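Local coordinates for carbon monoxide dehydrogenase (Thermococcus sp. AM4, PDB 6T7J), which catalyses the oxidation of carbon monoxide to carbon dioxide, probably with ferredoxin as electron acceptor, and has here a nickel-free, broken iron-sulfur cluster at its active site, at residues Y7-A11 with K12-A16; A173-K177 with K178-V182; S526-L529 with I530-A534. All coordinates share one frame; numbering follows the deposited sequence.

Contact 1 (Y7-A11 with K12-A16)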
loop_
_atom_site.group_PDB
_atom_site.type_symbol
_atom_site.label_atom_id
_atom_site.label_comp_id
_atom_site.label_asym_id
_atom_site.label_seq_id
_atom_site.Cartn_x
_atom_site.Cartn_y
_atom_site.Cartn_z
ATOM N N TYR A 7 28.441 16.147 -13.622
ATOM C CA TYR A 7 28.332 15.734 -15.017
ATOM C C TYR A 7 27.367 16.662 -15.736
ATOM O O TYR A 7 26.243 16.878 -15.270
ATOM C CB TYR A 7 27.856 14.279 -15.146
ATOM C CG TYR A 7 28.572 13.310 -14.235
ATOM C CD1 TYR A 7 29.608 12.514 -14.707
ATOM C CD2 TYR A 7 28.208 13.184 -12.903
ATOM C CE1 TYR A 7 30.263 11.628 -13.873
ATOM C CE2 TYR A 7 28.851 12.299 -12.067
ATOM C CZ TYR A 7 29.881 11.530 -12.551
ATOM O OH TYR A 7 30.523 10.654 -11.707
ATOM N N ARG A 8 27.802 17.200 -16.869
ATOM C CA ARG A 8 26.980 18.103 -17.656
ATOM C C ARG A 8 26.110 17.319 -18.629
ATOM O O ARG A 8 26.482 16.241 -19.101
ATOM C CB ARG A 8 27.853 19.106 -18.409
ATOM C CG ARG A 8 28.718 19.946 -17.485
ATOM C CD ARG A 8 29.315 21.155 -18.186
ATOM N NE ARG A 8 29.537 22.253 -17.250
ATOM C CZ ARG A 8 29.624 23.530 -17.602
ATOM N NH1 ARG A 8 29.824 24.462 -16.679
ATOM N NH2 ARG A 8 29.516 23.874 -18.878
ATOM N N VAL A 9 24.941 17.873 -18.919
ATOM C CA VAL A 9 23.925 17.211 -19.732
ATOM C C VAL A 9 24.068 17.705 -21.168
ATOM O O VAL A 9 23.897 18.908 -21.413
ATOM C CB VAL A 9 22.513 17.488 -19.196
ATOM C CG1 VAL A 9 21.460 16.940 -20.148
ATOM C CG2 VAL A 9 22.355 16.891 -17.806
ATOM N N PRO A 10 24.382 16.833 -22.132
ATOM C CA PRO A 10 24.388 17.260 -23.539
ATOM C C PRO A 10 23.024 17.788 -23.953
ATOM O O PRO A 10 22.105 17.013 -24.238
ATOM C CB PRO A 10 24.762 15.980 -24.299
ATOM C CG PRO A 10 24.450 14.862 -23.352
ATOM C CD PRO A 10 24.711 15.406 -21.984
ATOM N N ALA A 11 22.890 19.115 -23.989
ATOM C CA ALA A 11 21.578 19.746 -24.060
ATOM C C ALA A 11 20.983 19.769 -25.462
ATOM O O ALA A 11 19.756 19.835 -25.591
ATOM C CB ALA A 11 21.657 21.174 -23.518
ATOM N N LYS A 12 21.801 19.720 -26.513
ATOM C CA LYS A 12 21.246 19.866 -27.856
ATOM C C LYS A 12 20.400 18.668 -28.273
ATOM O O LYS A 12 19.551 18.808 -29.160
ATOM C CB LYS A 12 22.362 20.101 -28.874
ATOM C CG LYS A 12 22.036 21.195 -29.884
ATOM C CD LYS A 12 21.484 22.434 -29.192
ATOM C CE LYS A 12 20.799 23.369 -30.178
ATOM N NZ LYS A 12 20.095 24.486 -29.485
ATOM N N GLY A 13 20.599 17.507 -27.657
ATOM C CA GLY A 13 19.794 16.345 -27.976
ATOM C C GLY A 13 19.023 15.810 -26.789
ATOM O O GLY A 13 18.571 14.661 -26.797
ATOM N N VAL A 14 18.858 16.643 -25.760
ATOM C CA VAL A 14 18.219 16.182 -24.532
ATOM C C VAL A 14 16.700 16.117 -24.675
ATOM O O VAL A 14 16.052 15.289 -24.025
ATOM C CB VAL A 14 18.629 17.079 -23.349
ATOM C CG1 VAL A 14 17.986 18.452 -23.464
ATOM C CG2 VAL A 14 18.250 16.429 -22.029
ATOM N N SER A 15 16.106 16.959 -25.520
ATOM C CA SER A 15 14.659 17.100 -25.534
ATOM C C SER A 15 14.170 17.359 -26.951
ATOM O O SER A 15 14.946 17.678 -27.856
ATOM C CB SER A 15 14.207 18.227 -24.601
ATOM O OG SER A 15 12.914 18.689 -24.949
ATOM N N ALA A 16 12.856 17.226 -27.126
ATOM C CA ALA A 16 12.199 17.446 -28.405
ATOM C C ALA A 16 11.317 18.686 -28.415
ATOM O O ALA A 16 10.707 18.987 -29.447
ATOM C CB ALA A 16 11.365 16.220 -28.788
#

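Contact 2 (A173-K177 with K178-V182)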
loop_
_atom_site.group_PDB
_atom_site.type_symbol
_atom_site.label_atom_id
_atom_site.label_comp_id
_atom_site.label_asym_id
_atom_site.label_seq_id
_atom_site.Cartn_x
_atom_site.Cartn_y
_atom_site.Cartn_z
ATOM N N ALA A 173 -21.211 0.033 -13.572
ATOM C CA ALA A 173 -22.368 0.195 -14.445
ATOM C C ALA A 173 -22.035 0.985 -15.706
ATOM O O ALA A 173 -22.810 0.950 -16.667
ATOM C CB ALA A 173 -23.509 0.873 -13.683
ATOM N N LEU A 174 -20.906 1.695 -15.726
ATOM C CA LEU A 174 -20.477 2.400 -16.928
ATOM C C LEU A 174 -19.720 1.508 -17.904
ATOM O O LEU A 174 -19.485 1.926 -19.042
ATOM C CB LEU A 174 -19.603 3.599 -16.550
ATOM C CG LEU A 174 -20.319 4.781 -15.893
ATOM C CD1 LEU A 174 -19.385 5.515 -14.947
ATOM C CD2 LEU A 174 -20.860 5.729 -16.946
ATOM N N ALA A 175 -19.334 0.301 -17.495
ATOM C CA ALA A 175 -18.581 -0.604 -18.353
ATOM C C ALA A 175 -19.527 -1.530 -19.115
ATOM O O ALA A 175 -20.548 -1.958 -18.569
ATOM C CB ALA A 175 -17.603 -1.438 -17.531
ATOM N N PRO A 176 -19.207 -1.847 -20.372
ATOM C CA PRO A 176 -20.091 -2.711 -21.164
ATOM C C PRO A 176 -20.214 -4.104 -20.561
ATOM O O PRO A 176 -19.321 -4.582 -19.859
ATOM C CB PRO A 176 -19.413 -2.755 -22.539
ATOM C CG PRO A 176 -17.996 -2.337 -22.289
ATOM C CD PRO A 176 -18.049 -1.372 -21.150
ATOM N N LYS A 177 -21.341 -4.758 -20.860
ATOM C CA LYS A 177 -21.616 -6.077 -20.297
ATOM C C LYS A 177 -20.577 -7.106 -20.720
ATOM O O LYS A 177 -20.355 -8.091 -20.006
ATOM C CB LYS A 177 -23.011 -6.547 -20.708
ATOM C CG LYS A 177 -24.093 -5.486 -20.596
ATOM C CD LYS A 177 -25.446 -6.043 -21.016
ATOM C CE LYS A 177 -26.178 -5.089 -21.948
ATOM N NZ LYS A 177 -27.326 -5.753 -22.630
ATOM N N LYS A 178 -19.938 -6.907 -21.874
ATOM C CA LYS A 178 -18.916 -7.850 -22.320
ATOM C C LYS A 178 -17.686 -7.784 -21.423
ATOM O O LYS A 178 -17.146 -8.820 -21.015
ATOM C CB LYS A 178 -18.552 -7.571 -23.778
ATOM C CG LYS A 178 -19.732 -7.660 -24.737
ATOM C CD LYS A 178 -19.265 -7.765 -26.180
ATOM C CE LYS A 178 -20.420 -7.588 -27.156
ATOM N NZ LYS A 178 -21.482 -8.610 -26.956
ATOM N N ARG A 179 -17.228 -6.571 -21.102
ATOM C CA ARG A 179 -16.146 -6.422 -20.134
ATOM C C ARG A 179 -16.553 -6.980 -18.774
ATOM O O ARG A 179 -15.738 -7.588 -18.072
ATOM C CB ARG A 179 -15.751 -4.950 -20.013
ATOM C CG ARG A 179 -14.925 -4.423 -21.175
ATOM C CD ARG A 179 -13.524 -5.002 -21.153
ATOM N NE ARG A 179 -13.398 -6.162 -22.030
ATOM C CZ ARG A 179 -12.406 -7.043 -21.959
ATOM N NH1 ARG A 179 -11.453 -6.898 -21.050
ATOM N NH2 ARG A 179 -12.368 -8.071 -22.795
ATOM N N ILE A 180 -17.818 -6.769 -18.400
ATOM C CA ILE A 180 -18.368 -7.304 -17.151
ATOM C C ILE A 180 -18.212 -8.809 -17.100
ATOM O O ILE A 180 -17.741 -9.383 -16.103
ATOM C CB ILE A 180 -19.852 -6.901 -17.032
ATOM C CG1 ILE A 180 -20.007 -5.382 -16.993
ATOM C CG2 ILE A 180 -20.506 -7.574 -15.835
ATOM C CD1 ILE A 180 -19.889 -4.796 -15.622
ATOM N N LYS A 181 -18.622 -9.492 -18.171
ATOM C CA LYS A 181 -18.566 -10.941 -18.221
ATOM C C LYS A 181 -17.125 -11.439 -18.267
ATOM O O LYS A 181 -16.793 -12.459 -17.650
ATOM C CB LYS A 181 -19.354 -11.439 -19.432
ATOM C CG LYS A 181 -19.471 -12.944 -19.530
ATOM C CD LYS A 181 -20.177 -13.522 -18.314
ATOM C CE LYS A 181 -19.426 -14.723 -17.757
ATOM N NZ LYS A 181 -19.395 -15.862 -18.720
ATOM N N VAL A 182 -16.257 -10.723 -18.989
ATOM C CA VAL A 182 -14.839 -11.079 -19.032
ATOM C C VAL A 182 -14.236 -11.027 -17.635
ATOM O O VAL A 182 -13.604 -11.987 -17.171
ATOM C CB VAL A 182 -14.087 -10.146 -20.000
ATOM C CG1 VAL A 182 -12.591 -10.200 -19.738
ATOM C CG2 VAL A 182 -14.397 -10.511 -21.442
#

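Contact 3 (S526-L529 with I530-A534)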
loop_
_atom_site.group_PDB
_atom_site.type_symbol
_atom_site.label_atom_id
_atom_site.label_comp_id
_atom_site.label_asym_id
_atom_site.label_seq_id
_atom_site.Cartn_x
_atom_site.Cartn_y
_atom_site.Cartn_z
ATOM N N SER A 526 -9.985 7.953 -17.941
ATOM C CA SER A 526 -11.312 7.352 -17.841
ATOM C C SER A 526 -12.167 7.717 -19.050
ATOM O O SER A 526 -12.923 6.881 -19.559
ATOM C CB SER A 526 -11.995 7.788 -16.541
ATOM O OG SER A 526 -12.043 9.200 -16.424
ATOM N N ARG A 527 -12.035 8.956 -19.538
ATOM C CA ARG A 527 -12.731 9.366 -20.757
ATOM C C ARG A 527 -12.454 8.395 -21.895
ATOM O O ARG A 527 -13.377 7.947 -22.588
ATOM C CB ARG A 527 -12.308 10.780 -21.159
ATOM C CG ARG A 527 -12.670 11.869 -20.170
ATOM C CD ARG A 527 -12.675 13.225 -20.858
ATOM N NE ARG A 527 -12.370 14.319 -19.941
ATOM C CZ ARG A 527 -13.284 14.985 -19.245
ATOM N NH1 ARG A 527 -14.568 14.667 -19.359
ATOM N NH2 ARG A 527 -12.914 15.966 -18.432
ATOM N N ILE A 528 -11.177 8.059 -22.099
ATOM C CA ILE A 528 -10.806 7.077 -23.114
ATOM C C ILE A 528 -11.617 5.801 -22.926
ATOM O O ILE A 528 -12.247 5.297 -23.866
ATOM C CB ILE A 528 -9.292 6.804 -23.065
ATOM C CG1 ILE A 528 -8.524 7.959 -23.714
ATOM C CG2 ILE A 528 -8.956 5.489 -23.743
ATOM C CD1 ILE A 528 -7.022 7.870 -23.550
ATOM N N LEU A 529 -11.658 5.292 -21.689
ATOM C CA LEU A 529 -12.401 4.067 -21.418
ATOM C C LEU A 529 -13.876 4.218 -21.764
ATOM O O LEU A 529 -14.513 3.250 -22.197
ATOM C CB LEU A 529 -12.242 3.664 -19.951
ATOM C CG LEU A 529 -10.874 3.115 -19.546
ATOM C CD1 LEU A 529 -10.936 2.509 -18.151
ATOM C CD2 LEU A 529 -10.380 2.092 -20.557
ATOM N N ILE A 530 -14.434 5.415 -21.586
ATOM C CA ILE A 530 -15.810 5.646 -22.008
ATOM C C ILE A 530 -15.907 5.589 -23.526
ATOM O O ILE A 530 -16.753 4.876 -24.083
ATOM C CB ILE A 530 -16.332 6.984 -21.453
ATOM C CG1 ILE A 530 -16.430 6.918 -19.929
ATOM C CG2 ILE A 530 -17.696 7.309 -22.043
ATOM C CD1 ILE A 530 -17.362 5.829 -19.431
ATOM N N ALA A 531 -15.012 6.304 -24.217
ATOM C CA ALA A 531 -15.064 6.379 -25.674
ATOM C C ALA A 531 -15.060 4.988 -26.292
ATOM O O ALA A 531 -16.014 4.590 -26.973
ATOM C CB ALA A 531 -13.892 7.211 -26.196
ATOM N N LEU A 532 -13.992 4.225 -26.040
ATOM C CA LEU A 532 -13.942 2.835 -26.478
ATOM C C LEU A 532 -15.202 2.088 -26.059
ATOM O O LEU A 532 -15.842 1.416 -26.878
ATOM C CB LEU A 532 -12.695 2.156 -25.910
ATOM C CG LEU A 532 -11.361 2.813 -26.268
ATOM C CD1 LEU A 532 -10.238 2.277 -25.393
ATOM C CD2 LEU A 532 -11.046 2.609 -27.744
ATOM N N GLY A 533 -15.597 2.237 -24.790
ATOM C CA GLY A 533 -16.786 1.549 -24.312
ATOM C C GLY A 533 -18.013 1.881 -25.136
ATOM O O GLY A 533 -18.829 1.005 -25.432
ATOM N N ALA A 534 -18.147 3.147 -25.536
ATOM C CA ALA A 534 -19.234 3.519 -26.434
ATOM C C ALA A 534 -19.072 2.829 -27.782
ATOM O O ALA A 534 -19.995 2.161 -28.265
ATOM C CB ALA A 534 -19.286 5.038 -26.598
#

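Contact 1 (Y7-A11 with K12-A16)
A type I beta turn, running from Ala11 to Val14, carries this contact in the N-terminal loop before helix 20-30. Its evidence is twofold. The two middle residues, Lys12 and Gly13, have backbone angles close to the type I pattern, and Val14 N reaches back to Ala11 O at 3.3 Å. That hydrogen bond is weak by length, although its N-H...O angle of 169° is almost straight.

The side chain of Val14 lies over the same carbonyl. With chi1 at 71°, CG1 falls between the backbone N and the carbonyl carbon, which brings Val14 CG1 to 3.1 Å from Ala11 O, a tight approach of a methyl to an oxygen. The other branch is thereby turned back along the incoming chain, where Val14 CG2 meets Val9 CG1 at 3.8 Å. The two valine side chains cross at about a right angle and touch through one methyl each. Val14 CB itself stands 3.6 Å from Pro10 O.

The valine pair packs against the neighbouring helices, though both residues remain partly exposed. Val9 packs on Trp36, His37 and Leu40 of helix 35-42; Val14 rests on Trp36 and on Ile24 of helix 20-30, while Ala11 touches Ala21 and Glu25. Backbone hydrogen bonds of Val14 and Ala16 with His458 tie the end of the turn to a part of the chain distant in sequence.

Contact 2 (A173-K177 with K178-V182)
Pro176, still in extended backbone geometry, is the N-cap residue, and its carbonyl receives the first helical bond, from Ile180 N to Pro176 O at 3.0 Å. This donor lies in the carbonyl plane. One residue on, Lys181 N bonds to Lys177 O at 2.9 Å, its donor tilted 29° from the plane of that carbonyl.

Ile180, in the first turn, packs back on the cap. Its CB lies 3.2 Å from Lys177 O, and its CG1 comes within 3.1 Å of Pro176 O, so the branch lies close against the carbonyl that its own N-H holds. The bend at chi2, -87°, carries the terminal methyl back across the turn, where Ile180 CD1 faces Ala175 CB at 4.5 Å, a loose apolar contact.

On another side, the ring of Pro176 and the aliphatic part of Arg179 run side by side and point the same way, with Pro176 CG 3.9 Å from Arg179 CG. The arginine then bends at chi2 and chi3, and Val182 CB lies over one face of its guanidinium, toward the rim. That buried group has its polar partners elsewhere: a salt bridge from NH2 to Asp542 and a hydrogen bond from NH1 to the carbonyl of Ile600. Trp228 of helix 212-242 packs on both Ala175 and Pro176.

Counted from the N-cap, Ala175 and Ile180 hold the N' and N4 positions, the residue pairing of a hydrophobic staple, here loosely closed at the start of helix 177-186.

Contact 3 (S526-L529 with I530-A534)
Ser526 begins the series by accepting Ile530 N at 2.9 Å through its carbonyl O, while its hydroxyl turns to Val523 O and Thr235 instead. Ile530 CG1 lies beside the same carbonyl.

Arg527 O takes Ala531 N at 2.8 Å with an N-H...O angle of 163°, and Ile530 CB leans on this oxygen at 3.3 Å. The guanidinium extends away from the turn to salt bridges with Asp239 and Asp524.

Ile528 makes the side-chain contact. Its CG2, anti to the backbone N, meets Leu532 CD1 at 3.8 Å, the two side chains lying next to each other and pointing the same way. Its carbonyl accepts Leu532 N almost head-on, with a C=O...N angle of 175°.

Leu529 O closes the set with Gly533 N at 3.0 Å, the donor standing 39° out of the carbonyl plane. The leucine side chain packs on Tyr566 and Phe567 of helix 558-569 and on Trp228.

Four consecutive i to i+4 bonds define a regular alpha-helical turn. Helix 525-538 links edge strand 516-518 to strand 548-552 across a parallel sheet of order 3-2-1-4-5-6, the long crossover from the third strand to the fourth, as in a Rossmann-like fold.

How the contacts relate
Contacts 2 and 3 are neighbours although far apart in sequence: their centres are 12 Å apart, and Leu174 CB packs on Ile530 CD1 at 4.3 Å. Both also lean on helix 212-242, sharing Trp228, touched by Pro176 and Leu529, and Met232, touched by Leu174 and Ile530. Contact 1 lies across the chain's centre from both, its centre about 46 Å from that of contact 2 and 37 Å from that of contact 3. Contact 3 is also related to the active site: the side chain of Ile528 is about 12 Å from the broken iron-sulfur cluster, and Cys522, which lines the cluster pocket, lies just ahead of helix 525-538.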